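Local atomic coordinates of putative glucoamylase (Bacteroides caccae ATCC 43185, PDB entry 4QT9), a protein that is probably a glucoamylase-like glycoside hydrolase, built on an alpha/alpha toroid fold, that would release glucose from starch-type glucans. Residues Asp22-Thr27 with Gln357-Leu362; Pro48-Val53 with Gln59-Val64; Arg97-Leu102 with Ala163-Arg168; Phe200-Tyr205 with Ile210-Ala215; Ser319-Val322 with Ala327-Pro330. All blocks are in the same frame, centred on the assembly; numbering follows the deposited sequence. Where two conformers were deposited one is given.

Contact 1: Asp22-Thr27 with Gln357-Leu362; sequences DALMDT and QVMRHL
Leu24 and Met25 meet Met359 and Arg360 where two helices of this alpha/alpha toroid protein, 21-37 near the N terminus and 352-364 far along the chain, pack at a steep angle. Over these short segments the axes approach to 10.7 Å, with 70° between their N-to-C directions. Leu24 contributes most of the contact. Its CG lies trans to the backbone N (chi1 167°), which directs the isobutyl group at the other helix. There Leu24 CD2 rests on the backbone, 3.6 Å from Arg360 CA, while Leu24 CG lies alongside the selenomethionine Met359, 3.8 Å from its SE. The Leu24 and Met359 chains run past each other in opposite directions. Met25, also selenomethionine, stands roughly at right angles to Met359, and its CG lies 3.9 Å from Met359 SE, so two successive residues of helix 21-37 touch the same selenium. Ile402 of helix 392-406 also packs on Met359. Bends at chi2 and chi3 turn the Arg360 chain back toward helix 21-37, where the guanidinium forms a salt bridge with Asp21. One face of that group is covered by methyl CD2 of Leu24, which sits over its centre, 4.1 Å from Arg360 CZ.

Contact 2: Pro48-Val53 with Gln59-Val64; sequences PERYHV and QNDANV
A salt bridge between Arg50 and Asp61 joins strand 50-52 to the loop that follows it. The grip is side-on, with two nitrogens on a single oxygen: Arg50 NE lies 2.8 Å from Asp61 OD2, and Arg50 NH2 reaches the same OD2 at 3.1 Å. Both donors come from the syn side, and guanidinium and carboxylate are nearly coplanar, 30° apart. A bend at chi3 (85°) swings the arginine group to the acid, and Glu49 CG covers part of one guanidinium face.

Among backbone groups, Glu49 N donates to Val64 O at 2.9 Å in a fairly straight bond (163° at the hydrogen). Pro48 CA makes a weaker C-H...O approach to the same Val64 O, at 3.3 Å. Val64 is the last residue of a type I turn that begins at Asp61.

Two waters complete the joint. One donates to Arg50 O and Ala62 O; the other accepts from Arg50 N and donates to Asp61 O, 2.6 Å away, and to Val64 O. Beyond the direct Glu49 bond, then, the two backbones are joined through water, while the side-on salt bridge, with a further hydrogen bond from Arg50 NH1 to Tyr320 OH, probably limits rotation of the arginine head.

Contact 3: Arg97-Leu102 with Ala163-Arg168; sequences RIVSFL and AQRIDR
Ser100 OG is held by both helices of the pair: Arg165 NH2 donates to it across the contact at 3.0 Å, and the hydroxyl also bonds to the carbonyl of Glu96, one turn earlier on its own helix. The bond from Arg165 is moderately bent, 149° at the hydrogen, and the oxygen lies at the edge of the guanidinium, close to its plane. The serine torsion (chi1 -60°) sets OG beside the backbone N, within range of both partners. Arg165 has further anchors on the same helix, since its guanidinium forms salt bridges with Glu96 and Glu103. Three groups of helix 88-104 therefore fix the rotation of the arginine head, and the two acids would be expected to balance its charge.

Next to this polar cluster, Val99 fills the angle between the helices with both methyls. CG1 lies over one guanidinium face, displaced toward the rim, and Val99 CG1 touches the arginine stem, 3.8 Å from Arg165 CB. The other methyl, Val99 CG2, turns to Ile166 and meets Ile166 CG1 at 3.8 Å, the two side chains crossing at about a right angle. Ile166 is backed in turn by Val148 and His149 of helix 135-152.

The short axes are 10.5 Å apart and run in similar directions, 30° from parallel. Near-parallel neighbours separated in sequence by one further helix, here 135-152, are consistent with two helices of the same ring in an alpha/alpha toroid.

Contact 4: Phe200-Tyr205 with Ile210-Ala215; sequences FPIHGY and IMYILA
The nearest approach of the two backbones falls at Ile202 and Tyr212, yet their CA atoms are 9.3 Å apart, so an extended loop faces helix 209-217 at a distance that only side chains can span. Residues 200-205 lack regular structure, though most have extended backbone angles, and the peptide bond before Tyr205 is cis. The helix side is regular, with Leu214 N bonded to Ile210 O and Ala215 N to Met211 O.

Tyr212 bridges the interval. A first torsion of -84° swings its ring out toward the loop until Tyr212 OH donates to Ile202 O at 2.7 Å. The donor lies in the plane of that carbonyl, with a C=O...O angle of 146°, and the acceptor sits at the ring edge rather than over a face. The buried phenol oxygen is also bonded to Leu186 N, which places it between two chain segments.

The protein has an alpha/alpha toroid fold, and helix 209-217 is probably one of its helices; the loop that precedes it turns back across its side, with Trp232 of helix 225-232 beside both Ile202 and Tyr212. Beside the phenol, Ile202 and the selenomethionine Met211 meet tip to tip. Ile202 has two deposited conformers; in the one described, Ile202 CD1 lies 3.5 Å from Met211 CE, a closeness that is less certain for that reason. A bend at chi3 (49°) turns the terminal methyl of Met211 to the isoleucine. With the same reservation, Ile202 CG2 is a looser neighbour of the tyrosine, 4.1 Å from Tyr212 CE2, and Val136 of helix 135-152 touches both Ile202 and Met211.

Contact 5: Ser319-Val322 with Ala327-Pro330; sequences SYSV and AHSP
One hydrogen bond defines this contact: His328 NE2 and Ser321 OG are 2.9 Å apart, and either could be the donor. The hydroxyl approaches at the edge of the imidazole, in the ring plane. It is placed there by the serine torsion, chi1 -167°, which turns OG away from its own backbone N and across to the ring. The other ring nitrogen, ND1, is hydrogen-bonded to the carbonyl of Thr317, just before the segment. Both nitrogens are thus held by groups from residues 317-321, which would restrain the ring from flipping or turning about its CB-CG bond.

Looser polar neighbours line the ring edge. Ser319 OG lies in the ring plane, 3.5 Å from His328 ND1, but it is hydrogen-bonded to Ser340. Tyr320 O also lies near the edge, 3.6 Å from His328 CE1.

Nonpolar contact is slight: Ser321 CB follows its hydroxyl to the ring edge, 3.4 Å from His328 NE2. The imidazole therefore fits edge-on along the backbone from Ser319 to Ser321.

Within the fold, strand 318-321 pairs antiparallel with strand 324-327 in a tight beta hairpin, and the histidine just after the second strand folds back on the first. Strand 389-391 packs against Tyr320, while Pro330, as the chain leaves the hairpin, rests on helix 284-301.

How the contacts relate
From the N terminus, helix 21-37 opens contact 1, whose partner helix lies some 330 residues later; contacts 2 to 5 all fall within this span and follow one another in series without crossing. Contact 2 closes a short loop after strand 50-52, contact 3 joins helices 88-104 and 157-172, contact 4 ties a loop to helix 209-217 that follows it, and contact 5 lies within the 318-327 hairpin and the residues after it. Contacts 2 and 5 touch: Tyr320 OH lies 2.7 Å from His52 NE2 and 2.9 Å from Arg50 NH1, both probable hydrogen bonds. Contacts 1 and 4 lie on opposite sides of the chain's centre, about 34 Å apart between their centres.

Contact 1: Asp22-Thr27 with Gln357-Leu362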
# COMPACT_ATOMS: atom_id res chain seq x y z
N ASP A 22 17.18 -16.89 -0.14
CA ASP A 22 17.63 -15.78 -0.97
C ASP A 22 17.21 -16.00 -2.42
O ASP A 22 16.60 -15.11 -3.01
CB ASP A 22 19.15 -15.58 -0.86
CG ASP A 22 19.49 -14.28 -0.17
OD1 ASP A 22 19.54 -13.22 -0.86
OD2 ASP A 22 19.65 -14.29 1.08
N ALA A 23 17.44 -17.21 -2.95
CA ALA A 23 17.07 -17.62 -4.30
C ALA A 23 15.55 -17.50 -4.52
O ALA A 23 15.12 -16.99 -5.56
CB ALA A 23 17.52 -19.06 -4.54
N LEU A 24 14.74 -17.97 -3.56
CA LEU A 24 13.28 -17.92 -3.61
C LEU A 24 12.80 -16.46 -3.62
O LEU A 24 11.93 -16.10 -4.42
CB LEU A 24 12.69 -18.69 -2.42
CG LEU A 24 11.19 -18.53 -2.10
CD1 LEU A 24 10.33 -19.09 -3.22
CD2 LEU A 24 10.84 -19.22 -0.78
N MSE A 25 13.38 -15.63 -2.74
CA MSE A 25 13.01 -14.22 -2.68
C MSE A 25 13.35 -13.50 -3.98
O MSE A 25 12.54 -12.72 -4.46
CB MSE A 25 13.67 -13.53 -1.50
CG MSE A 25 13.06 -13.94 -0.15
SE MSE A 25 13.78 -12.83 1.27
CE MSE A 25 15.63 -13.50 1.34
N ASP A 26 14.52 -13.82 -4.57
CA ASP A 26 14.96 -13.23 -5.85
C ASP A 26 13.93 -13.49 -6.96
O ASP A 26 13.52 -12.55 -7.65
CB ASP A 26 16.33 -13.78 -6.25
CG ASP A 26 17.48 -12.81 -5.98
OD1 ASP A 26 17.39 -11.63 -6.45
OD2 ASP A 26 18.48 -13.22 -5.34
N THR A 27 13.50 -14.76 -7.12
CA THR A 27 12.48 -15.18 -8.10
C THR A 27 11.14 -14.45 -7.87
O THR A 27 10.57 -13.94 -8.83
CB THR A 27 12.27 -16.70 -8.05
OG1 THR A 27 13.53 -17.33 -8.24
CG2 THR A 27 11.26 -17.20 -9.07
N GLN A 357 7.96 -19.21 5.29
CA GLN A 357 7.32 -20.53 5.36
C GLN A 357 6.17 -20.59 4.36
O GLN A 357 6.04 -21.55 3.62
CB GLN A 357 6.79 -20.76 6.78
CG GLN A 357 7.05 -22.15 7.29
CD GLN A 357 6.42 -22.36 8.65
OE1 GLN A 357 6.55 -21.52 9.56
NE2 GLN A 357 5.75 -23.50 8.80
N VAL A 358 5.36 -19.53 4.34
CA VAL A 358 4.22 -19.44 3.43
C VAL A 358 4.73 -19.23 2.01
O VAL A 358 4.22 -19.88 1.08
CB VAL A 358 3.24 -18.33 3.90
CG1 VAL A 358 2.11 -18.10 2.90
CG2 VAL A 358 2.67 -18.70 5.26
N MSE A 359 5.77 -18.38 1.84
CA MSE A 359 6.35 -18.11 0.52
C MSE A 359 6.87 -19.40 -0.13
O MSE A 359 6.60 -19.65 -1.30
CB MSE A 359 7.47 -17.08 0.60
CG MSE A 359 7.88 -16.55 -0.77
SE MSE A 359 9.47 -15.42 -0.68
CE MSE A 359 8.91 -14.14 0.59
N ARG A 360 7.61 -20.22 0.64
CA ARG A 360 8.18 -21.51 0.22
C ARG A 360 7.05 -22.50 -0.16
O ARG A 360 7.14 -23.16 -1.22
CB ARG A 360 9.06 -22.06 1.37
CG ARG A 360 9.46 -23.54 1.33
CD ARG A 360 10.76 -23.79 0.60
NE ARG A 360 11.87 -22.99 1.12
CZ ARG A 360 12.88 -22.55 0.37
NH1 ARG A 360 12.92 -22.83 -0.93
NH2 ARG A 360 13.85 -21.82 0.91
N HIS A 361 5.97 -22.56 0.67
CA HIS A 361 4.80 -23.43 0.47
C HIS A 361 4.00 -23.00 -0.77
O HIS A 361 3.65 -23.86 -1.58
CB HIS A 361 3.90 -23.44 1.71
CG HIS A 361 2.67 -24.28 1.59
ND1 HIS A 361 2.71 -25.65 1.77
CD2 HIS A 361 1.39 -23.90 1.36
CE1 HIS A 361 1.47 -26.07 1.60
NE2 HIS A 361 0.64 -25.05 1.35
N LEU A 362 3.71 -21.67 -0.92
CA LEU A 362 2.96 -21.15 -2.06
C LEU A 362 3.72 -21.40 -3.36
O LEU A 362 3.13 -21.89 -4.33
CB LEU A 362 2.61 -19.66 -1.89
CG LEU A 362 1.68 -19.30 -0.74
CD1 LEU A 362 1.51 -17.80 -0.65
CD2 LEU A 362 0.37 -20.03 -0.82

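Contact 2: Pro48-Val53 with Gln59-Val64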
# COMPACT_ATOMS: atom_id res chain seq x y z
N PRO A 48 -2.07 -0.70 -13.76
CA PRO A 48 -3.53 -0.85 -13.90
C PRO A 48 -4.11 -1.38 -12.59
O PRO A 48 -3.39 -2.07 -11.86
CB PRO A 48 -3.68 -1.88 -15.04
CG PRO A 48 -2.42 -2.67 -15.01
CD PRO A 48 -1.33 -1.78 -14.45
N GLU A 49 -5.38 -1.08 -12.29
CA GLU A 49 -6.04 -1.57 -11.08
C GLU A 49 -5.86 -3.11 -10.99
O GLU A 49 -5.47 -3.63 -9.95
CB GLU A 49 -7.54 -1.18 -11.11
CG GLU A 49 -8.38 -1.73 -9.96
CD GLU A 49 -7.98 -1.27 -8.57
OE1 GLU A 49 -7.83 -0.04 -8.35
OE2 GLU A 49 -7.82 -2.14 -7.68
N ARG A 50 -6.09 -3.81 -12.12
CA ARG A 50 -6.03 -5.25 -12.24
C ARG A 50 -5.38 -5.73 -13.55
O ARG A 50 -5.35 -5.01 -14.55
CB ARG A 50 -7.47 -5.83 -12.15
CG ARG A 50 -8.37 -5.60 -13.38
CD ARG A 50 -9.84 -5.75 -13.02
NE ARG A 50 -10.39 -4.50 -12.48
CZ ARG A 50 -10.87 -4.32 -11.25
NH1 ARG A 50 -10.84 -5.31 -10.36
NH2 ARG A 50 -11.38 -3.15 -10.90
N TYR A 51 -4.90 -6.98 -13.53
CA TYR A 51 -4.33 -7.68 -14.67
C TYR A 51 -4.89 -9.10 -14.68
O TYR A 51 -4.71 -9.84 -13.71
CB TYR A 51 -2.79 -7.68 -14.66
CG TYR A 51 -2.21 -8.18 -15.96
CD1 TYR A 51 -2.09 -9.54 -16.23
CD2 TYR A 51 -1.82 -7.29 -16.95
CE1 TYR A 51 -1.63 -10.00 -17.46
CE2 TYR A 51 -1.35 -7.73 -18.19
CZ TYR A 51 -1.25 -9.09 -18.43
OH TYR A 51 -0.74 -9.53 -19.64
N HIS A 52 -5.63 -9.44 -15.73
CA HIS A 52 -6.26 -10.77 -15.86
C HIS A 52 -5.57 -11.54 -16.97
O HIS A 52 -5.65 -11.16 -18.13
CB HIS A 52 -7.79 -10.66 -16.09
CG HIS A 52 -8.54 -10.02 -14.95
ND1 HIS A 52 -9.91 -9.81 -15.01
CD2 HIS A 52 -8.10 -9.60 -13.73
CE1 HIS A 52 -10.25 -9.30 -13.84
NE2 HIS A 52 -9.20 -9.16 -13.04
N VAL A 53 -4.86 -12.64 -16.60
CA VAL A 53 -4.13 -13.49 -17.56
C VAL A 53 -5.10 -14.03 -18.63
O VAL A 53 -4.72 -14.16 -19.78
CB VAL A 53 -3.37 -14.64 -16.82
CG1 VAL A 53 -2.71 -15.61 -17.81
CG2 VAL A 53 -2.34 -14.10 -15.83
N GLN A 59 -15.44 -5.32 -15.92
CA GLN A 59 -15.68 -3.88 -15.97
C GLN A 59 -15.06 -3.24 -17.23
O GLN A 59 -15.15 -2.02 -17.40
CB GLN A 59 -15.17 -3.20 -14.69
CG GLN A 59 -15.93 -3.58 -13.42
CD GLN A 59 -15.69 -2.59 -12.32
OE1 GLN A 59 -16.58 -1.85 -11.89
NE2 GLN A 59 -14.45 -2.52 -11.85
N ASN A 60 -14.45 -4.07 -18.12
CA ASN A 60 -13.79 -3.65 -19.36
C ASN A 60 -12.83 -2.47 -19.06
O ASN A 60 -12.85 -1.42 -19.72
CB ASN A 60 -14.85 -3.29 -20.41
CG ASN A 60 -14.34 -3.08 -21.82
OD1 ASN A 60 -13.19 -3.42 -22.16
ND2 ASN A 60 -15.18 -2.52 -22.67
N ASP A 61 -11.99 -2.67 -18.03
CA ASP A 61 -11.13 -1.61 -17.48
C ASP A 61 -9.64 -1.96 -17.46
O ASP A 61 -8.93 -1.53 -16.55
CB ASP A 61 -11.60 -1.33 -16.03
CG ASP A 61 -11.47 -2.50 -15.04
OD1 ASP A 61 -11.50 -3.68 -15.49
OD2 ASP A 61 -11.34 -2.23 -13.82
N ALA A 62 -9.16 -2.71 -18.45
CA ALA A 62 -7.73 -3.08 -18.55
C ALA A 62 -6.81 -1.84 -18.52
O ALA A 62 -5.70 -1.95 -18.00
CB ALA A 62 -7.48 -3.86 -19.83
N ASN A 63 -7.27 -0.68 -19.05
CA ASN A 63 -6.50 0.55 -19.17
C ASN A 63 -6.70 1.52 -17.99
O ASN A 63 -6.16 2.64 -18.02
CB ASN A 63 -6.86 1.26 -20.47
CG ASN A 63 -8.27 1.81 -20.54
OD1 ASN A 63 -9.22 1.33 -19.89
ND2 ASN A 63 -8.45 2.79 -21.39
N VAL A 64 -7.51 1.13 -16.99
CA VAL A 64 -7.79 1.95 -15.81
C VAL A 64 -6.64 1.78 -14.82
O VAL A 64 -6.39 0.67 -14.35
CB VAL A 64 -9.17 1.66 -15.19
CG1 VAL A 64 -9.31 2.29 -13.81
CG2 VAL A 64 -10.30 2.12 -16.12
O HOH W 1 -4.99 -4.49 -17.19
O HOH W 2 -7.33 -2.09 -14.57

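Contact 3: Arg97-Leu102 with Ala163-Arg168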
# COMPACT_ATOMS: atom_id res chain seq x y z
N ARG A 97 8.16 9.05 -17.99
CA ARG A 97 6.85 8.76 -18.55
C ARG A 97 5.78 8.91 -17.43
O ARG A 97 4.77 9.59 -17.66
CB ARG A 97 6.82 7.35 -19.16
CG ARG A 97 5.45 6.95 -19.71
CD ARG A 97 5.45 5.59 -20.41
NE ARG A 97 6.27 5.58 -21.64
CZ ARG A 97 5.90 6.09 -22.81
NH1 ARG A 97 4.72 6.69 -22.95
NH2 ARG A 97 6.73 6.03 -23.85
N ILE A 98 6.02 8.31 -16.23
CA ILE A 98 5.09 8.38 -15.11
C ILE A 98 4.88 9.85 -14.65
O ILE A 98 3.74 10.31 -14.54
CB ILE A 98 5.55 7.49 -13.92
CG1 ILE A 98 5.48 5.97 -14.30
CG2 ILE A 98 4.75 7.84 -12.66
CD1 ILE A 98 6.27 5.02 -13.31
N VAL A 99 5.96 10.59 -14.41
CA VAL A 99 5.89 12.00 -14.00
C VAL A 99 5.13 12.84 -15.07
O VAL A 99 4.30 13.67 -14.69
CB VAL A 99 7.29 12.58 -13.69
CG1 VAL A 99 7.22 14.07 -13.36
CG2 VAL A 99 7.96 11.81 -12.54
N SER A 100 5.37 12.61 -16.37
CA SER A 100 4.69 13.36 -17.44
C SER A 100 3.18 13.11 -17.38
O SER A 100 2.40 14.05 -17.56
CB SER A 100 5.23 12.98 -18.82
OG SER A 100 6.61 13.28 -18.91
N PHE A 101 2.76 11.84 -17.13
CA PHE A 101 1.34 11.50 -16.98
C PHE A 101 0.75 12.21 -15.76
O PHE A 101 -0.33 12.79 -15.87
CB PHE A 101 1.12 9.97 -16.86
CG PHE A 101 -0.31 9.59 -16.55
CD1 PHE A 101 -1.25 9.44 -17.57
CD2 PHE A 101 -0.74 9.41 -15.24
CE1 PHE A 101 -2.57 9.09 -17.28
CE2 PHE A 101 -2.05 9.03 -14.95
CZ PHE A 101 -2.97 8.89 -15.98
N LEU A 102 1.43 12.17 -14.60
CA LEU A 102 0.93 12.78 -13.36
C LEU A 102 0.83 14.31 -13.45
O LEU A 102 -0.02 14.92 -12.76
CB LEU A 102 1.80 12.38 -12.16
CG LEU A 102 1.77 10.88 -11.78
CD1 LEU A 102 2.80 10.58 -10.73
CD2 LEU A 102 0.39 10.46 -11.28
N ALA A 163 13.68 14.66 -10.28
CA ALA A 163 13.40 14.89 -8.86
C ALA A 163 12.68 16.23 -8.66
O ALA A 163 11.68 16.29 -7.94
CB ALA A 163 14.68 14.85 -8.03
N GLN A 164 13.17 17.30 -9.32
CA GLN A 164 12.61 18.65 -9.24
C GLN A 164 11.12 18.64 -9.69
O GLN A 164 10.30 19.31 -9.08
CB GLN A 164 13.46 19.60 -10.10
CG GLN A 164 13.12 21.06 -9.99
CD GLN A 164 14.09 21.93 -10.74
OE1 GLN A 164 13.72 22.61 -11.70
NE2 GLN A 164 15.35 21.96 -10.30
N ARG A 165 10.79 17.85 -10.74
CA ARG A 165 9.43 17.73 -11.25
C ARG A 165 8.54 17.00 -10.23
O ARG A 165 7.37 17.37 -10.04
CB ARG A 165 9.44 17.01 -12.62
CG ARG A 165 9.89 17.96 -13.73
CD ARG A 165 10.14 17.22 -14.99
NE ARG A 165 8.91 16.73 -15.61
CZ ARG A 165 8.87 15.80 -16.56
NH1 ARG A 165 9.99 15.26 -17.01
NH2 ARG A 165 7.72 15.43 -17.09
N ILE A 166 9.11 16.02 -9.52
CA ILE A 166 8.40 15.28 -8.49
C ILE A 166 8.10 16.21 -7.29
O ILE A 166 6.97 16.20 -6.75
CB ILE A 166 9.20 14.02 -8.06
CG1 ILE A 166 9.09 12.92 -9.13
CG2 ILE A 166 8.69 13.49 -6.70
CD1 ILE A 166 10.20 11.88 -9.15
N ASP A 167 9.10 17.01 -6.86
CA ASP A 167 8.92 17.94 -5.74
C ASP A 167 7.81 18.95 -6.05
O ASP A 167 7.06 19.28 -5.16
CB ASP A 167 10.22 18.67 -5.38
CG ASP A 167 10.15 19.39 -4.01
OD1 ASP A 167 9.96 18.71 -2.99
OD2 ASP A 167 10.28 20.61 -3.98
N ARG A 168 7.68 19.39 -7.31
CA ARG A 168 6.60 20.29 -7.71
C ARG A 168 5.22 19.62 -7.52
O ARG A 168 4.31 20.27 -7.00
CB ARG A 168 6.76 20.78 -9.16
CG ARG A 168 5.87 21.99 -9.45
CD ARG A 168 5.65 22.22 -10.94
NE ARG A 168 4.29 22.67 -11.23
CZ ARG A 168 3.98 23.77 -11.92
NH1 ARG A 168 4.94 24.55 -12.40
NH2 ARG A 168 2.71 24.09 -12.13

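Contact 4: Phe200-Tyr205 with Ile210-Ala215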
# COMPACT_ATOMS: atom_id res chain seq x y z
N PHE A 200 -16.58 11.37 4.78
CA PHE A 200 -15.83 10.35 5.50
C PHE A 200 -14.61 10.97 6.22
O PHE A 200 -13.52 10.95 5.65
CB PHE A 200 -15.39 9.23 4.55
CG PHE A 200 -15.03 7.91 5.20
CD1 PHE A 200 -14.07 7.85 6.20
CD2 PHE A 200 -15.62 6.73 4.78
CE1 PHE A 200 -13.74 6.64 6.81
CE2 PHE A 200 -15.28 5.51 5.38
CZ PHE A 200 -14.33 5.48 6.39
N PRO A 201 -14.76 11.51 7.46
CA PRO A 201 -13.55 12.01 8.19
C PRO A 201 -12.74 10.79 8.65
O PRO A 201 -13.34 9.83 9.12
CB PRO A 201 -14.14 12.83 9.33
CG PRO A 201 -15.52 12.29 9.53
CD PRO A 201 -15.98 11.58 8.30
N ILE A 202 -11.40 10.77 8.49
CA ILE A 202 -10.63 9.56 8.80
C ILE A 202 -10.11 9.52 10.25
O ILE A 202 -9.28 10.34 10.67
CB ILE A 202 -9.50 9.32 7.76
CG1 ILE A 202 -10.11 9.03 6.39
CG2 ILE A 202 -8.56 8.18 8.18
CD1 ILE A 202 -9.31 9.58 5.24
N HIS A 203 -10.58 8.50 10.99
CA HIS A 203 -10.18 8.27 12.36
C HIS A 203 -9.38 6.96 12.42
O HIS A 203 -9.73 6.02 11.72
CB HIS A 203 -11.41 8.22 13.31
CG HIS A 203 -12.30 9.44 13.22
ND1 HIS A 203 -11.83 10.70 13.55
CD2 HIS A 203 -13.60 9.53 12.87
CE1 HIS A 203 -12.87 11.52 13.39
NE2 HIS A 203 -13.95 10.85 12.98
N GLY A 204 -8.34 6.90 13.25
CA GLY A 204 -7.56 5.67 13.35
C GLY A 204 -8.15 4.63 14.29
O GLY A 204 -9.07 4.95 15.04
N TYR A 205 -7.63 3.39 14.31
CA TYR A 205 -6.54 2.95 13.43
C TYR A 205 -7.13 2.23 12.22
O TYR A 205 -8.07 1.45 12.35
CB TYR A 205 -5.53 2.02 14.19
CG TYR A 205 -4.35 1.64 13.31
CD1 TYR A 205 -3.25 2.48 13.19
CD2 TYR A 205 -4.37 0.48 12.54
CE1 TYR A 205 -2.20 2.18 12.32
CE2 TYR A 205 -3.33 0.16 11.67
CZ TYR A 205 -2.26 1.03 11.54
OH TYR A 205 -1.23 0.70 10.69
N ILE A 210 -0.13 7.07 7.14
CA ILE A 210 0.84 7.81 6.32
C ILE A 210 0.19 9.08 5.69
O ILE A 210 0.88 10.06 5.42
CB ILE A 210 1.52 6.88 5.25
CG1 ILE A 210 2.87 7.44 4.71
CG2 ILE A 210 0.59 6.51 4.07
CD1 ILE A 210 3.97 7.73 5.82
N MSE A 211 -1.14 9.06 5.49
CA MSE A 211 -1.84 10.24 4.95
C MSE A 211 -1.74 11.45 5.93
O MSE A 211 -1.51 12.57 5.49
CB MSE A 211 -3.30 9.89 4.63
CG MSE A 211 -4.06 11.03 3.98
SE MSE A 211 -5.97 10.77 4.23
CE MSE A 211 -6.01 10.43 6.09
N TYR A 212 -1.90 11.21 7.25
CA TYR A 212 -1.73 12.25 8.27
C TYR A 212 -0.26 12.64 8.41
O TYR A 212 0.01 13.81 8.67
CB TYR A 212 -2.25 11.75 9.64
CG TYR A 212 -3.73 11.94 9.80
CD1 TYR A 212 -4.26 13.13 10.29
CD2 TYR A 212 -4.63 10.94 9.43
CE1 TYR A 212 -5.63 13.33 10.39
CE2 TYR A 212 -6.01 11.13 9.51
CZ TYR A 212 -6.50 12.33 9.98
OH TYR A 212 -7.85 12.52 10.12
N ILE A 213 0.69 11.69 8.30
CA ILE A 213 2.13 12.03 8.41
C ILE A 213 2.53 12.96 7.23
O ILE A 213 3.14 14.00 7.46
CB ILE A 213 3.04 10.78 8.54
CG1 ILE A 213 2.89 10.14 9.96
CG2 ILE A 213 4.52 11.10 8.23
CD1 ILE A 213 3.07 8.71 9.99
N LEU A 214 2.13 12.62 5.99
CA LEU A 214 2.42 13.45 4.79
C LEU A 214 1.66 14.78 4.83
O LEU A 214 2.21 15.80 4.43
CB LEU A 214 2.09 12.68 3.52
CG LEU A 214 2.98 11.48 3.24
CD1 LEU A 214 2.46 10.69 2.07
CD2 LEU A 214 4.45 11.89 3.04
N ALA A 215 0.43 14.80 5.37
CA ALA A 215 -0.34 16.03 5.54
C ALA A 215 0.41 17.00 6.44
O ALA A 215 0.47 18.18 6.12
CB ALA A 215 -1.71 15.73 6.12

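Contact 5: Ser319-Val322 with Ala327-Pro330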
# COMPACT_ATOMS: atom_id res chain seq x y z
N SER A 319 -9.12 -8.76 -0.91
CA SER A 319 -8.70 -9.26 -2.22
C SER A 319 -9.88 -9.84 -2.97
O SER A 319 -10.98 -9.94 -2.41
CB SER A 319 -7.63 -10.35 -2.07
OG SER A 319 -8.13 -11.51 -1.42
N TYR A 320 -9.64 -10.28 -4.21
CA TYR A 320 -10.65 -11.05 -4.92
C TYR A 320 -11.10 -12.18 -4.05
O TYR A 320 -10.31 -12.70 -3.25
CB TYR A 320 -10.09 -11.62 -6.23
CG TYR A 320 -9.98 -10.61 -7.36
CD1 TYR A 320 -11.07 -9.81 -7.71
CD2 TYR A 320 -8.83 -10.52 -8.14
CE1 TYR A 320 -10.99 -8.90 -8.77
CE2 TYR A 320 -8.75 -9.64 -9.23
CZ TYR A 320 -9.84 -8.84 -9.54
OH TYR A 320 -9.78 -8.00 -10.62
N SER A 321 -12.37 -12.54 -4.17
CA SER A 321 -12.92 -13.64 -3.38
C SER A 321 -13.73 -14.54 -4.29
O SER A 321 -14.02 -14.14 -5.42
CB SER A 321 -13.76 -13.11 -2.22
OG SER A 321 -14.04 -14.12 -1.27
N VAL A 322 -14.08 -15.75 -3.80
CA VAL A 322 -14.86 -16.75 -4.56
C VAL A 322 -16.11 -16.09 -5.20
O VAL A 322 -16.34 -16.28 -6.39
CB VAL A 322 -15.25 -17.98 -3.69
CG1 VAL A 322 -15.85 -19.09 -4.56
CG2 VAL A 322 -14.06 -18.51 -2.91
N ALA A 327 -13.32 -8.01 1.95
CA ALA A 327 -12.39 -7.53 2.97
C ALA A 327 -12.12 -8.66 3.99
O ALA A 327 -12.56 -8.59 5.13
CB ALA A 327 -12.97 -6.29 3.67
N HIS A 328 -11.41 -9.71 3.55
CA HIS A 328 -11.10 -10.85 4.43
C HIS A 328 -10.29 -10.39 5.60
O HIS A 328 -9.38 -9.57 5.42
CB HIS A 328 -10.36 -11.99 3.71
CG HIS A 328 -10.98 -12.40 2.42
ND1 HIS A 328 -10.37 -12.11 1.21
CD2 HIS A 328 -12.12 -13.08 2.18
CE1 HIS A 328 -11.15 -12.63 0.28
NE2 HIS A 328 -12.22 -13.23 0.81
N SER A 329 -10.62 -10.88 6.80
CA SER A 329 -9.88 -10.52 8.01
C SER A 329 -9.94 -11.73 8.98
O SER A 329 -10.72 -12.67 8.73
CB SER A 329 -10.42 -9.22 8.62
OG SER A 329 -11.48 -9.44 9.53
N PRO A 330 -9.08 -11.76 10.06
CA PRO A 330 -9.06 -12.95 10.93
C PRO A 330 -10.22 -13.02 11.93
O PRO A 330 -10.04 -12.84 13.14
CB PRO A 330 -7.70 -12.84 11.62
CG PRO A 330 -7.48 -11.37 11.75
CD PRO A 330 -8.05 -10.78 10.49